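Local coordinates for topoisomerase I-like protein (PDB 2B9S) that probably relaxes DNA supercoils by cutting and rejoining one strand, forming with a second protein chain a heterodimeric topoisomerase I, at residues 272-283 with 339-350; 283-291 with 382-390. One frame throughout, in Å; residues are numbered along the deposited sequence.

Interaction 1. Residues 272-283 with 339-350; sequences LHVAQRAVAMYF and VLPEVYALLQRF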
loop_
_atom_site.group_PDB
_atom_site.type_symbol
_atom_site.label_atom_id
_atom_site.label_comp_id
_atom_site.label_asym_id
_atom_site.label_seq_id
_atom_site.Cartn_x
_atom_site.Cartn_y
_atom_site.Cartn_z
ATOM N N LEU D 272 30.106 -16.887 4.428
ATOM C CA LEU D 272 29.441 -15.810 5.179
ATOM C C LEU D 272 28.073 -15.417 4.584
ATOM O O LEU D 272 27.116 -15.201 5.324
ATOM C CB LEU D 272 30.362 -14.592 5.336
ATOM C CG LEU D 272 29.922 -13.444 6.250
ATOM C CD1 LEU D 272 29.824 -13.908 7.712
ATOM C CD2 LEU D 272 30.862 -12.250 6.078
ATOM N N HIS D 273 27.989 -15.350 3.256
ATOM C CA HIS D 273 26.715 -15.136 2.568
ATOM C C HIS D 273 25.664 -16.195 2.942
ATOM O O HIS D 273 24.516 -15.856 3.248
ATOM C CB HIS D 273 26.904 -15.085 1.039
ATOM C CG HIS D 273 25.615 -15.133 0.276
ATOM N ND1 HIS D 273 24.670 -14.135 0.349
ATOM C CD2 HIS D 273 25.099 -16.075 -0.550
ATOM C CE1 HIS D 273 23.630 -14.455 -0.398
ATOM N NE2 HIS D 273 23.865 -15.629 -0.954
ATOM N N VAL D 274 26.065 -17.467 2.925
ATOM C CA VAL D 274 25.155 -18.590 3.199
ATOM C C VAL D 274 24.600 -18.549 4.633
ATOM O O VAL D 274 23.382 -18.725 4.838
ATOM C CB VAL D 274 25.804 -19.983 2.860
ATOM C CG1 VAL D 274 24.864 -21.126 3.177
ATOM C CG2 VAL D 274 26.172 -20.066 1.384
ATOM N N ALA D 275 25.485 -18.298 5.607
ATOM C CA ALA D 275 25.097 -18.226 7.023
ATOM C C ALA D 275 24.147 -17.059 7.299
ATOM O O ALA D 275 23.195 -17.207 8.068
ATOM C CB ALA D 275 26.326 -18.146 7.929
ATOM N N GLN D 276 24.429 -15.913 6.671
ATOM C CA GLN D 276 23.575 -14.716 6.730
ATOM C C GLN D 276 22.212 -14.958 6.075
ATOM O O GLN D 276 21.169 -14.633 6.665
ATOM C CB GLN D 276 24.268 -13.507 6.078
ATOM C CG GLN D 276 25.365 -12.897 6.936
ATOM C CD GLN D 276 25.926 -11.602 6.392
ATOM O OE1 GLN D 276 25.519 -11.116 5.347
ATOM N NE2 GLN D 276 26.870 -11.038 7.105
ATOM N N ARG D 277 22.245 -15.529 4.863
ATOM C CA ARG D 277 21.043 -15.999 4.145
ATOM C C ARG D 277 20.142 -16.887 5.019
ATOM O O ARG D 277 18.911 -16.723 5.009
ATOM C CB ARG D 277 21.431 -16.731 2.855
ATOM C CG ARG D 277 20.279 -16.932 1.862
ATOM C CD ARG D 277 20.784 -17.549 0.560
ATOM N NE ARG D 277 21.299 -18.910 0.776
ATOM C CZ ARG D 277 21.992 -19.622 -0.112
ATOM N NH1 ARG D 277 22.290 -19.129 -1.316
ATOM N NH2 ARG D 277 22.390 -20.842 0.216
ATOM N N ALA D 278 20.765 -17.790 5.787
ATOM C CA ALA D 278 20.075 -18.695 6.735
ATOM C C ALA D 278 19.355 -17.992 7.888
ATOM O O ALA D 278 18.221 -18.337 8.223
ATOM C CB ALA D 278 21.070 -19.723 7.292
ATOM N N VAL D 279 20.021 -17.027 8.517
ATOM C CA VAL D 279 19.410 -16.265 9.619
ATOM C C VAL D 279 18.273 -15.368 9.097
ATOM O O VAL D 279 17.245 -15.185 9.769
ATOM C CB VAL D 279 20.490 -15.470 10.415
ATOM C CG1 VAL D 279 19.888 -14.631 11.524
ATOM C CG2 VAL D 279 21.533 -16.442 11.000
ATOM N N ALA D 280 18.447 -14.839 7.882
ATOM C CA ALA D 280 17.432 -13.981 7.272
ATOM C C ALA D 280 16.193 -14.795 6.967
ATOM O O ALA D 280 15.068 -14.375 7.293
ATOM C CB ALA D 280 17.964 -13.293 6.023
ATOM N N MET D 281 16.378 -15.972 6.368
ATOM C CA MET D 281 15.215 -16.812 6.103
ATOM C C MET D 281 14.583 -17.408 7.372
ATOM O O MET D 281 13.378 -17.606 7.434
ATOM C CB MET D 281 15.424 -17.792 4.925
ATOM C CG MET D 281 16.531 -18.774 5.014
ATOM S SD MET D 281 16.948 -19.407 3.361
ATOM C CE MET D 281 15.858 -20.830 3.248
ATOM N N TYR D 282 15.389 -17.605 8.409
ATOM C CA TYR D 282 14.887 -17.930 9.736
ATOM C C TYR D 282 13.973 -16.834 10.315
ATOM O O TYR D 282 12.916 -17.143 10.892
ATOM C CB TYR D 282 16.065 -18.184 10.677
ATOM C CG TYR D 282 15.691 -18.339 12.136
ATOM C CD1 TYR D 282 15.204 -19.555 12.631
ATOM C CD2 TYR D 282 15.844 -17.275 13.027
ATOM C CE1 TYR D 282 14.862 -19.702 13.974
ATOM C CE2 TYR D 282 15.504 -17.405 14.368
ATOM C CZ TYR D 282 15.017 -18.630 14.842
ATOM O OH TYR D 282 14.686 -18.769 16.179
ATOM N N PHE D 283 14.402 -15.566 10.196
ATOM C CA PHE D 283 13.596 -14.421 10.624
ATOM C C PHE D 283 12.306 -14.273 9.830
ATOM O O PHE D 283 11.264 -14.035 10.411
ATOM C CB PHE D 283 14.370 -13.097 10.544
ATOM C CG PHE D 283 15.410 -12.922 11.617
ATOM C CD1 PHE D 283 15.435 -13.741 12.745
ATOM C CD2 PHE D 283 16.348 -11.907 11.511
ATOM C CE1 PHE D 283 16.402 -13.585 13.729
ATOM C CE2 PHE D 283 17.306 -11.722 12.495
ATOM C CZ PHE D 283 17.331 -12.573 13.613
ATOM N N VAL D 339 15.519 -16.976 20.503
ATOM C CA VAL D 339 15.957 -17.631 19.264
ATOM C C VAL D 339 16.766 -18.883 19.547
ATOM O O VAL D 339 17.284 -19.075 20.663
ATOM C CB VAL D 339 16.779 -16.668 18.325
ATOM C CG1 VAL D 339 15.941 -15.443 17.912
ATOM C CG2 VAL D 339 18.084 -16.239 18.976
ATOM N N LEU D 340 16.887 -19.729 18.522
ATOM C CA LEU D 340 17.824 -20.846 18.565
ATOM C C LEU D 340 19.197 -20.353 19.046
ATOM O O LEU D 340 19.635 -19.273 18.649
ATOM C CB LEU D 340 17.931 -21.505 17.192
ATOM C CG LEU D 340 16.651 -22.114 16.609
ATOM C CD1 LEU D 340 16.933 -22.788 15.284
ATOM C CD2 LEU D 340 15.996 -23.103 17.598
ATOM N N PRO D 341 19.856 -21.116 19.948
ATOM C CA PRO D 341 21.221 -20.742 20.371
ATOM C C PRO D 341 22.215 -20.590 19.214
ATOM O O PRO D 341 23.124 -19.774 19.304
ATOM C CB PRO D 341 21.648 -21.885 21.318
ATOM C CG PRO D 341 20.582 -22.927 21.239
ATOM C CD PRO D 341 19.345 -22.304 20.666
ATOM N N GLU D 342 22.039 -21.372 18.149
ATOM C CA GLU D 342 22.885 -21.300 16.967
ATOM C C GLU D 342 22.677 -20.001 16.174
ATOM O O GLU D 342 23.601 -19.548 15.498
ATOM C CB GLU D 342 22.662 -22.515 16.069
ATOM N N VAL D 343 21.471 -19.424 16.258
ATOM C CA VAL D 343 21.144 -18.162 15.592
ATOM C C VAL D 343 21.649 -17.009 16.449
ATOM O O VAL D 343 22.189 -16.027 15.928
ATOM C CB VAL D 343 19.611 -18.030 15.293
ATOM C CG1 VAL D 343 19.176 -16.572 15.080
ATOM C CG2 VAL D 343 19.230 -18.891 14.095
ATOM N N TYR D 344 21.484 -17.145 17.762
ATOM C CA TYR D 344 21.953 -16.135 18.701
ATOM C C TYR D 344 23.471 -15.946 18.632
ATOM O O TYR D 344 23.946 -14.806 18.670
ATOM C CB TYR D 344 21.484 -16.460 20.120
ATOM C CG TYR D 344 21.843 -15.411 21.159
ATOM C CD1 TYR D 344 23.132 -15.370 21.719
ATOM C CD2 TYR D 344 20.898 -14.474 21.593
ATOM C CE1 TYR D 344 23.476 -14.417 22.675
ATOM C CE2 TYR D 344 21.227 -13.522 22.555
ATOM C CZ TYR D 344 22.526 -13.503 23.088
ATOM O OH TYR D 344 22.883 -12.573 24.031
ATOM N N ALA D 345 24.213 -17.050 18.506
ATOM C CA ALA D 345 25.670 -17.028 18.347
ATOM C C ALA D 345 26.146 -16.434 17.008
ATOM O O ALA D 345 27.163 -15.730 16.955
ATOM C CB ALA D 345 26.227 -18.425 18.518
ATOM N N LEU D 346 25.438 -16.774 15.931
ATOM C CA LEU D 346 25.629 -16.177 14.608
ATOM C C LEU D 346 25.428 -14.648 14.635
ATOM O O LEU D 346 26.235 -13.921 14.085
ATOM C CB LEU D 346 24.682 -16.824 13.601
ATOM C CG LEU D 346 25.080 -18.172 12.983
ATOM C CD1 LEU D 346 23.965 -18.760 12.124
ATOM C CD2 LEU D 346 26.366 -18.074 12.185
ATOM N N LEU D 347 24.374 -14.182 15.304
ATOM C CA LEU D 347 24.113 -12.762 15.514
ATOM C C LEU D 347 25.222 -12.022 16.278
ATOM O O LEU D 347 25.457 -10.832 16.023
ATOM C CB LEU D 347 22.765 -12.564 16.227
ATOM C CG LEU D 347 21.488 -12.853 15.422
ATOM C CD1 LEU D 347 20.230 -12.683 16.289
ATOM C CD2 LEU D 347 21.411 -11.995 14.130
ATOM N N GLN D 348 25.880 -12.706 17.219
ATOM C CA GLN D 348 27.045 -12.137 17.903
ATOM C C GLN D 348 28.197 -11.965 16.910
ATOM O O GLN D 348 28.891 -10.972 16.935
ATOM C CB GLN D 348 27.486 -13.011 19.090
ATOM C CG GLN D 348 26.460 -13.117 20.237
ATOM C CD GLN D 348 26.891 -14.105 21.308
ATOM O OE1 GLN D 348 27.210 -15.263 21.018
ATOM N NE2 GLN D 348 26.919 -13.645 22.558
ATOM N N ARG D 349 28.387 -12.949 16.045
ATOM C CA ARG D 349 29.366 -12.879 14.985
ATOM C C ARG D 349 29.055 -11.717 14.027
ATOM O O ARG D 349 29.960 -10.959 13.633
ATOM C CB ARG D 349 29.418 -14.214 14.222
ATOM C CG ARG D 349 30.703 -14.426 13.434
ATOM C CD ARG D 349 30.810 -15.850 12.861
ATOM N NE ARG D 349 30.528 -15.926 11.412
ATOM C CZ ARG D 349 30.153 -17.044 10.780
ATOM N NH1 ARG D 349 30.002 -18.178 11.469
ATOM N NH2 ARG D 349 29.925 -17.035 9.467
ATOM N N PHE D 350 27.775 -11.578 13.672
ATOM C CA PHE D 350 27.336 -10.619 12.659
ATOM C C PHE D 350 27.417 -9.175 13.132
ATOM O O PHE D 350 27.303 -8.270 12.315
ATOM C CB PHE D 350 25.893 -10.905 12.197
ATOM C CG PHE D 350 25.720 -12.199 11.454
ATOM C CD1 PHE D 350 26.822 -12.934 11.008
ATOM C CD2 PHE D 350 24.439 -12.681 11.180
ATOM C CE1 PHE D 350 26.646 -14.128 10.333
ATOM C CE2 PHE D 350 24.255 -13.872 10.484
ATOM C CZ PHE D 350 25.352 -14.597 10.057
#
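The one hydrogen bond between the two segments runs from L340 N to Y282 OH, at 3.4 Å. It is long and weak, although its N-H...O angle of 163° is nearly straight. L340 is the N-cap of helix 341-351, so the tyrosine reaches the start of that helix. Its CG, anti to the backbone N (chi1 172°), carries the ring across to the other segment. There V343 CG2 sits over the centre of one face, 3.9 Å from the Y282 ring centroid, a CH-pi contact, while V339 CG1 meets the ring edge.

One helical turn back, V279 is a knob in the hole formed by V343, L346, L347 and F350. V279 CG2 presses on L346 CD1 at 3.5 Å, and V279 CG1 faces L347 CD2 at 4.0 Å. F350 returns the arrangement as a knob among L272, A275, Q276 and V279. Q276 CG lies over one face of its ring, displaced toward the rim and 3.9 Å from the F350 centroid, and L346 O is likewise offset over the opposite face. Beyond that contact the Q276 amide, nearly perpendicular to the ring, is held by the backbone: Q276 OE1 accepts from Q363 N. At the exposed end of the contact L272 CD1 meets the edge of the R349 guanidinium, 3.6 Å from R349 NH2, and F283 CZ touches L347 CD1 at the other end.

The axes of the two helical segments approach to 10.7 Å with their N-to-C directions 125° apart, and 569 Å² is buried. With a single weak hydrogen bond against two reciprocal knobs and two CH-pi contacts, the evidence points to a helix pair joined by apolar shape fit, in which the tyrosine bond marks where the ring meets the helix start.

Interaction 2. Residues 283-291 with 382-390; sequences FIDRLALRV and AKVFRTYNA. With VO4 (vanadate ion), chain F; nucleotides of chain C; nucleotides of chain B.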
loop_
_atom_site.group_PDB
_atom_site.type_symbol
_atom_site.label_atom_id
_atom_site.label_comp_id
_atom_site.label_asym_id
_atom_site.label_seq_id
_atom_site.Cartn_x
_atom_site.Cartn_y
_atom_site.Cartn_z
ATOM N N PHE D 283 14.402 -15.566 10.196
ATOM C CA PHE D 283 13.596 -14.421 10.624
ATOM C C PHE D 283 12.306 -14.273 9.830
ATOM O O PHE D 283 11.264 -14.035 10.411
ATOM C CB PHE D 283 14.370 -13.097 10.544
ATOM C CG PHE D 283 15.410 -12.922 11.617
ATOM C CD1 PHE D 283 15.435 -13.741 12.745
ATOM C CD2 PHE D 283 16.348 -11.907 11.511
ATOM C CE1 PHE D 283 16.402 -13.585 13.729
ATOM C CE2 PHE D 283 17.306 -11.722 12.495
ATOM C CZ PHE D 283 17.331 -12.573 13.613
ATOM N N ILE D 284 12.397 -14.380 8.507
ATOM C CA ILE D 284 11.248 -14.242 7.603
ATOM C C ILE D 284 10.220 -15.362 7.843
ATOM O O ILE D 284 9.002 -15.112 7.880
ATOM C CB ILE D 284 11.706 -14.206 6.118
ATOM C CG1 ILE D 284 12.496 -12.917 5.834
ATOM C CG2 ILE D 284 10.530 -14.367 5.167
ATOM C CD1 ILE D 284 13.206 -12.886 4.493
ATOM N N ASP D 285 10.726 -16.582 8.025
ATOM C CA ASP D 285 9.903 -17.732 8.388
ATOM C C ASP D 285 9.245 -17.583 9.764
ATOM O O ASP D 285 8.012 -17.602 9.859
ATOM C CB ASP D 285 10.733 -19.021 8.326
ATOM C CG ASP D 285 9.974 -20.255 8.827
ATOM O OD1 ASP D 285 8.740 -20.204 9.016
ATOM O OD2 ASP D 285 10.632 -21.288 9.029
ATOM N N ARG D 286 10.053 -17.427 10.819
ATOM C CA ARG D 286 9.527 -17.548 12.188
ATOM C C ARG D 286 8.833 -16.293 12.685
ATOM O O ARG D 286 7.883 -16.381 13.467
ATOM C CB ARG D 286 10.608 -17.995 13.199
ATOM C CG ARG D 286 11.353 -19.297 12.894
ATOM C CD ARG D 286 10.512 -20.374 12.192
ATOM N NE ARG D 286 9.427 -20.939 12.997
ATOM C CZ ARG D 286 9.255 -22.241 13.246
ATOM N NH1 ARG D 286 10.095 -23.158 12.764
ATOM N NH2 ARG D 286 8.226 -22.634 13.982
ATOM N N LEU D 287 9.306 -15.135 12.221
ATOM C CA LEU D 287 8.808 -13.828 12.662
ATOM C C LEU D 287 7.987 -13.066 11.618
ATOM O O LEU D 287 7.494 -11.973 11.912
ATOM C CB LEU D 287 9.980 -12.931 13.110
ATOM C CG LEU D 287 10.866 -13.334 14.285
ATOM C CD1 LEU D 287 11.857 -12.238 14.517
ATOM C CD2 LEU D 287 10.020 -13.584 15.529
ATOM N N ALA D 288 7.867 -13.634 10.419
ATOM C CA ALA D 288 7.184 -13.021 9.259
ATOM C C ALA D 288 7.616 -11.576 8.936
ATOM O O ALA D 288 6.774 -10.727 8.659
ATOM C CB ALA D 288 5.623 -13.148 9.376
ATOM N N LEU D 289 8.920 -11.298 8.977
ATOM C CA LEU D 289 9.424 -9.979 8.556
ATOM C C LEU D 289 9.298 -9.800 7.040
ATOM O O LEU D 289 9.403 -10.772 6.261
ATOM C CB LEU D 289 10.902 -9.769 8.967
ATOM C CG LEU D 289 11.338 -9.938 10.434
ATOM C CD1 LEU D 289 12.768 -9.368 10.671
ATOM C CD2 LEU D 289 10.349 -9.349 11.428
ATOM N N ARG D 290 9.086 -8.559 6.617
ATOM C CA ARG D 290 9.247 -8.231 5.208
ATOM C C ARG D 290 10.742 -8.312 4.884
ATOM O O ARG D 290 11.582 -8.121 5.763
ATOM C CB ARG D 290 8.685 -6.850 4.894
ATOM C CG ARG D 290 7.215 -6.678 5.270
ATOM C CD ARG D 290 6.877 -5.224 5.238
ATOM N NE ARG D 290 5.497 -4.874 5.580
ATOM C CZ ARG D 290 5.119 -4.352 6.738
ATOM N NH1 ARG D 290 6.001 -4.195 7.711
ATOM N NH2 ARG D 290 3.848 -3.987 6.932
ATOM N N VAL D 291 11.044 -8.603 3.624
ATOM C CA VAL D 291 12.389 -8.845 3.120
ATOM C C VAL D 291 13.352 -7.644 3.245
ATOM O O VAL D 291 14.551 -7.824 3.390
ATOM C CB VAL D 291 12.305 -9.354 1.631
ATOM C CG1 VAL D 291 12.051 -8.169 0.621
ATOM C CG2 VAL D 291 13.542 -10.219 1.241
ATOM N N ALA D 382 9.938 -14.141 -0.535
ATOM C CA ALA D 382 9.795 -13.861 0.891
ATOM C C ALA D 382 8.410 -13.421 1.354
ATOM O O ALA D 382 8.056 -13.654 2.521
ATOM C CB ALA D 382 10.867 -12.862 1.371
ATOM N N LYS D 383 7.638 -12.770 0.477
ATOM C CA LYS D 383 6.348 -12.202 0.894
ATOM C C LYS D 383 5.366 -13.327 1.153
ATOM O O LYS D 383 4.438 -13.182 1.948
ATOM C CB LYS D 383 5.800 -11.173 -0.111
ATOM C CG LYS D 383 5.191 -11.756 -1.405
ATOM C CD LYS D 383 4.674 -10.659 -2.353
ATOM C CE LYS D 383 3.278 -10.168 -1.952
ATOM N NZ LYS D 383 2.189 -11.215 -2.143
ATOM N N VAL D 384 5.611 -14.462 0.495
ATOM C CA VAL D 384 4.757 -15.656 0.589
ATOM C C VAL D 384 4.737 -16.246 2.009
ATOM O O VAL D 384 3.700 -16.761 2.452
ATOM C CB VAL D 384 5.155 -16.745 -0.487
ATOM C CG1 VAL D 384 4.236 -17.971 -0.410
ATOM C CG2 VAL D 384 5.118 -16.164 -1.883
ATOM N N PHE D 385 5.867 -16.161 2.722
ATOM C CA PHE D 385 5.945 -16.620 4.119
ATOM C C PHE D 385 5.036 -15.826 5.029
ATOM O O PHE D 385 4.607 -16.288 6.100
ATOM C CB PHE D 385 7.376 -16.516 4.645
ATOM C CG PHE D 385 8.263 -17.654 4.228
ATOM C CD1 PHE D 385 8.966 -17.597 3.031
ATOM C CD2 PHE D 385 8.385 -18.790 5.041
ATOM C CE1 PHE D 385 9.801 -18.655 2.643
ATOM C CE2 PHE D 385 9.209 -19.856 4.670
ATOM C CZ PHE D 385 9.916 -19.799 3.469
ATOM N N ARG D 386 4.754 -14.608 4.607
ATOM C CA ARG D 386 3.967 -13.699 5.408
ATOM C C ARG D 386 2.474 -14.057 5.265
ATOM O O ARG D 386 1.734 -14.096 6.258
ATOM C CB ARG D 386 4.281 -12.267 4.963
ATOM C CG ARG D 386 4.178 -11.257 6.027
ATOM C CD ARG D 386 4.650 -9.882 5.503
ATOM N NE ARG D 386 3.874 -8.828 6.135
ATOM C CZ ARG D 386 4.101 -8.354 7.349
ATOM N NH1 ARG D 386 5.109 -8.820 8.083
ATOM N NH2 ARG D 386 3.343 -7.379 7.818
ATOM N N THR D 387 2.061 -14.309 4.019
ATOM C CA THR D 387 0.748 -14.876 3.686
ATOM C C THR D 387 0.546 -16.244 4.349
ATOM O O THR D 387 -0.522 -16.519 4.909
ATOM C CB THR D 387 0.588 -15.067 2.149
ATOM O OG1 THR D 387 0.917 -13.852 1.476
ATOM C CG2 THR D 387 -0.838 -15.471 1.786
ATOM N N TYR D 388 1.569 -17.092 4.247
ATOM C CA TYR D 388 1.587 -18.402 4.887
ATOM C C TYR D 388 1.427 -18.302 6.408
ATOM O O TYR D 388 0.602 -19.002 7.001
ATOM C CB TYR D 388 2.873 -19.164 4.526
ATOM C CG TYR D 388 3.166 -20.320 5.459
ATOM C CD1 TYR D 388 2.516 -21.554 5.306
ATOM C CD2 TYR D 388 4.069 -20.169 6.513
ATOM C CE1 TYR D 388 2.759 -22.602 6.181
ATOM C CE2 TYR D 388 4.329 -21.208 7.387
ATOM C CZ TYR D 388 3.677 -22.425 7.220
ATOM O OH TYR D 388 3.948 -23.463 8.094
ATOM N N ASN D 389 2.212 -17.432 7.025
ATOM C CA ASN D 389 2.180 -17.252 8.468
ATOM C C ASN D 389 0.856 -16.728 8.991
ATOM O O ASN D 389 0.418 -17.131 10.060
ATOM C CB ASN D 389 3.306 -16.326 8.927
ATOM C CG ASN D 389 4.594 -17.069 9.187
ATOM O OD1 ASN D 389 4.612 -18.023 9.970
ATOM N ND2 ASN D 389 5.683 -16.651 8.527
ATOM N N ALA D 390 0.241 -15.803 8.260
ATOM C CA ALA D 390 -1.013 -15.198 8.692
ATOM C C ALA D 390 -2.138 -16.223 8.603
ATOM O O ALA D 390 -2.954 -16.351 9.516
ATOM C CB ALA D 390 -1.328 -13.977 7.853
HETATM V V VO4 F . 1.853 -5.858 4.372
HETATM O O1 VO4 F . 1.564 -6.088 6.071
HETATM O O2 VO4 F . 3.453 -6.056 3.656
ATOM P P DC C 17 9.288 -10.322 -2.170
ATOM O OP1 DC C 17 8.524 -11.552 -1.846
ATOM O OP2 DC C 17 10.639 -10.166 -1.639
ATOM O "O5'" DC C 17 9.361 -10.270 -3.744
ATOM C "C5'" DC C 17 8.237 -10.471 -4.583
ATOM C "C4'" DC C 17 8.715 -10.128 -5.975
ATOM O "O4'" DC C 17 8.831 -8.688 -6.095
ATOM C "C3'" DC C 17 10.097 -10.674 -6.340
ATOM O "O3'" DC C 17 9.979 -11.252 -7.619
ATOM C "C2'" DC C 17 10.970 -9.436 -6.467
ATOM C "C1'" DC C 17 9.939 -8.418 -6.954
ATOM N N1 DC C 17 10.358 -6.982 -6.831
ATOM C C2 DC C 17 9.922 -6.068 -7.791
ATOM O O2 DC C 17 9.196 -6.479 -8.731
ATOM N N3 DC C 17 10.304 -4.762 -7.677
ATOM C C4 DC C 17 11.091 -4.370 -6.665
ATOM N N4 DC C 17 11.441 -3.083 -6.643
ATOM C C5 DC C 17 11.564 -5.275 -5.670
ATOM C C6 DC C 17 11.168 -6.557 -5.784
ATOM P P DT C 16 10.076 -4.516 1.100
ATOM O OP1 DT C 16 10.403 -5.304 2.304
ATOM O OP2 DT C 16 11.115 -3.853 0.289
ATOM O "O5'" DT C 16 9.273 -5.432 0.074
ATOM C "C5'" DT C 16 8.151 -6.234 0.444
ATOM C "C4'" DT C 16 7.746 -6.975 -0.823
ATOM O "O4'" DT C 16 7.281 -6.021 -1.811
ATOM C "C3'" DT C 16 8.846 -7.785 -1.515
ATOM O "O3'" DT C 16 8.338 -9.094 -1.804
ATOM C "C2'" DT C 16 9.148 -7.064 -2.838
ATOM C "C1'" DT C 16 7.835 -6.344 -3.096
ATOM N N1 DT C 16 8.059 -5.065 -3.799
ATOM C C2 DT C 16 7.495 -4.883 -5.032
ATOM O O2 DT C 16 6.857 -5.747 -5.571
ATOM N N3 DT C 16 7.755 -3.660 -5.603
ATOM C C4 DT C 16 8.489 -2.632 -5.046
ATOM O O4 DT C 16 8.616 -1.578 -5.652
ATOM C C5 DT C 16 9.042 -2.874 -3.716
ATOM C C7 DT C 16 9.865 -1.845 -2.945
ATOM C C6 DT C 16 8.794 -4.071 -3.180
ATOM O "O5'" DA B 1 1.948 -3.861 4.610
ATOM C "C5'" DA B 1 0.847 -3.368 5.360
ATOM C "C4'" DA B 1 0.872 -1.871 5.373
ATOM O "O4'" DA B 1 0.599 -1.343 4.055
ATOM C "C3'" DA B 1 -0.226 -1.339 6.241
ATOM O "O3'" DA B 1 0.275 -1.277 7.569
ATOM C "C2'" DA B 1 -0.534 0.024 5.620
ATOM C "C1'" DA B 1 -0.167 -0.134 4.167
ATOM N N9 DA B 1 -1.243 -0.251 3.174
ATOM C C8 DA B 1 -1.847 -1.421 2.789
ATOM N N7 DA B 1 -2.742 -1.295 1.843
ATOM C C5 DA B 1 -2.734 0.068 1.569
ATOM C C6 DA B 1 -3.463 0.859 0.652
ATOM N N6 DA B 1 -4.375 0.355 -0.209
ATOM N N1 DA B 1 -3.201 2.184 0.637
ATOM C C2 DA B 1 -2.291 2.698 1.466
ATOM N N3 DA B 1 -1.572 2.058 2.381
ATOM C C4 DA B 1 -1.814 0.733 2.380
HETATM O O HOH W 1 6.097 -9.327 11.335
HETATM O O HOH W 2 8.389 -11.397 3.953
#
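R290 and R386 bring their guanidinium groups together on the vanadate: R386 NH2 donates to vanadate O1 at 2.8 Å, almost straight at 167°, and R290, extended from CG to NE to reach the anion, donates from NE to vanadate O2 at 3.0 Å. R290 NH2 also binds O5' of DA1 of chain B, itself a vanadium ligand. The R290 guanidinium lies flat on that of R386 in an offset stack, centres 4.2 Å apart and planes at 27°; the shared anion would counter their like charges. R386 NH1 also approaches A288 O at 2.6 Å, a weak, poorly angled bond, while its NE binds Y22 OH of the partner subunit.

Behind this site N389 ND2 donates to D285 O at 2.8 Å, tying the end of helix 272-287 to helix 384-400. A water bridges L289 O and A382 O. Packing completes the seam: I284 CG2 rests on F385 CB, and A382 CB on V291 CG2 at 3.8 Å; nearby, K383 N binds OP1 of DC17 of chain C.

Paired arginines on a vanadate that mimics the five-coordinate transition state, with K328 and H429 completing the pocket, are consistent with the active site of type IB topoisomerases.

How the interactions relate
Helix 272-287 carries both contacts: interaction 1 uses its length up to F283, and interaction 2 takes over from there through its C-terminal end into the loop holding R290. F283 is the one shared residue, and it touches the partner segment in interaction 1 alone. The centres lie about 16 Å apart, and the segments alternate along the chain. Interaction 2 holds two vanadate-binding residues, whereas the nearest atom of interaction 1 is about 11 Å from the DNA, so that contact is structural packing. L369 of helix 366-373 touches A280 and I284, placing one helix against both regions. Geometrically, the shared helix is packed in both contacts, and past its C-terminal end the loop carries R290 to the vanadate.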